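Local coordinates for protein Nrps/pks (PDB 4OPE) that probably catalyses decarboxylative Claisen condensation of acyl chains as a ketosynthase domain of the AT-less type I polyketide synthase that makes oxazolomycin, at residues L172-M175 against C176-S179. Residues are numbered along the deposited sequence; the frame is centred on the assembly and turned at random.
Sequences LDTM and CSSS
Ser178 carries most of the hydrogen bonding between 172-175 and 176-179. Thr174 N donates to Ser178 OG at 2.8 Å, with an N-H...O angle of 153°, and the same hydroxyl donates to Met175 O, also at 2.8 Å. With chi1 at -72°, OG lies beside its own backbone N, and both groups of Ser178 turn to one carbonyl: Ser178 N reaches Met175 O at 2.9 Å, approaching from above the carbonyl plane, whereas OG is tilted from that plane by 20°. Two donors of one residue thus grip this oxygen, which helps hold the turn. The hydroxyls of Thr174 and Ser177 meet tip to tip, Thr174 OG1 to Ser177 OG 2.7 Å. Where the strand ends, Asp173 OD1 accepts from Met175 N at 2.8 Å, closing an Asx turn. The apolar contribution is slight: Met175 CB lies 4.2 Å from Cys176 SG. The position of Cys176, between strand and helix, is consistent with that of the nucleophilic cysteine of thiolase-fold ketosynthases, and its side chain touches His351. The turn links edge strand 169-173, which pairs antiparallel with the second subunit's strand, to helix 178-192, whose Thr181, Ala182 and Leu185 pack against Leu172.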
loop_
_atom_site.group_PDB
_atom_site.type_symbol
_atom_site.label_atom_id
_atom_site.label_comp_id
_atom_site.label_asym_id
_atom_site.label_seq_id
_atom_site.Cartn_x
_atom_site.Cartn_y
_atom_site.Cartn_z
ATOM N N LEU A 172 -0.503 -2.766 0.372
ATOM C CA LEU A 172 -1.243 -1.517 0.576
ATOM C C LEU A 172 -2.496 -1.715 1.424
ATOM O O LEU A 172 -3.087 -2.778 1.404
ATOM C CB LEU A 172 -1.522 -0.828 -0.759
ATOM C CG LEU A 172 -2.302 -1.714 -1.713
ATOM C CD1 LEU A 172 -3.746 -1.256 -1.771
ATOM C CD2 LEU A 172 -1.692 -1.671 -3.101
ATOM N N ASP A 173 -2.818 -0.715 2.233
ATOM C CA ASP A 173 -4.005 -0.711 3.064
ATOM C C ASP A 173 -4.884 0.467 2.643
ATOM O O ASP A 173 -4.469 1.609 2.735
ATOM C CB ASP A 173 -3.578 -0.588 4.528
ATOM C CG ASP A 173 -4.738 -0.692 5.514
ATOM O OD1 ASP A 173 -5.874 -0.996 5.067
ATOM O OD2 ASP A 173 -4.490 -0.457 6.742
ATOM N N THR A 174 -6.072 0.169 2.126
ATOM C CA THR A 174 -7.198 1.119 2.109
ATOM C C THR A 174 -8.463 0.479 2.806
ATOM O O THR A 174 -9.606 0.849 2.527
ATOM C CB THR A 174 -7.515 1.619 0.663
ATOM O OG1 THR A 174 -8.033 0.560 -0.177
ATOM C CG2 THR A 174 -6.268 2.199 -0.009
HETATM N N MSE A 175 -8.246 -0.495 3.684
HETATM C CA MSE A 175 -9.313 -1.205 4.391
HETATM C C MSE A 175 -10.121 -2.080 3.454
HETATM O O MSE A 175 -9.570 -2.839 2.662
HETATM C CB MSE A 175 -10.178 -0.229 5.204
HETATM C CG MSE A 175 -9.437 0.841 5.976
HETATM SE SE MSE A 175 -10.465 1.567 7.511
HETATM C CE MSE A 175 -9.201 2.984 8.119
ATOM N N CYS A 176 -11.437 -2.002 3.533
ATOM C CA CYS A 176 -12.335 -2.867 2.772
ATOM C C CYS A 176 -12.125 -2.827 1.288
ATOM O O CYS A 176 -12.453 -3.782 0.619
ATOM C CB CYS A 176 -13.778 -2.457 3.082
ATOM S SG CYS A 176 -13.933 -1.999 4.839
ATOM N N SER A 177 -11.582 -1.735 0.751
ATOM C CA SER A 177 -11.365 -1.610 -0.669
ATOM C C SER A 177 -9.945 -2.011 -1.135
ATOM O O SER A 177 -9.582 -1.861 -2.304
ATOM C CB SER A 177 -11.614 -0.164 -1.039
ATOM O OG SER A 177 -10.749 0.679 -0.306
ATOM N N SER A 178 -9.139 -2.505 -0.233
ATOM C CA SER A 178 -7.769 -2.821 -0.534
ATOM C C SER A 178 -7.537 -3.691 -1.776
ATOM O O SER A 178 -6.718 -3.348 -2.634
ATOM C CB SER A 178 -7.164 -3.467 0.708
ATOM O OG SER A 178 -6.983 -2.488 1.711
ATOM N N SER A 179 -8.247 -4.798 -1.890
ATOM C CA SER A 179 -8.121 -5.650 -3.077
ATOM C C SER A 179 -8.358 -4.944 -4.400
ATOM O O SER A 179 -7.631 -5.193 -5.367
ATOM C CB SER A 179 -9.093 -6.828 -3.008
ATOM O OG SER A 179 -8.696 -7.746 -1.973
#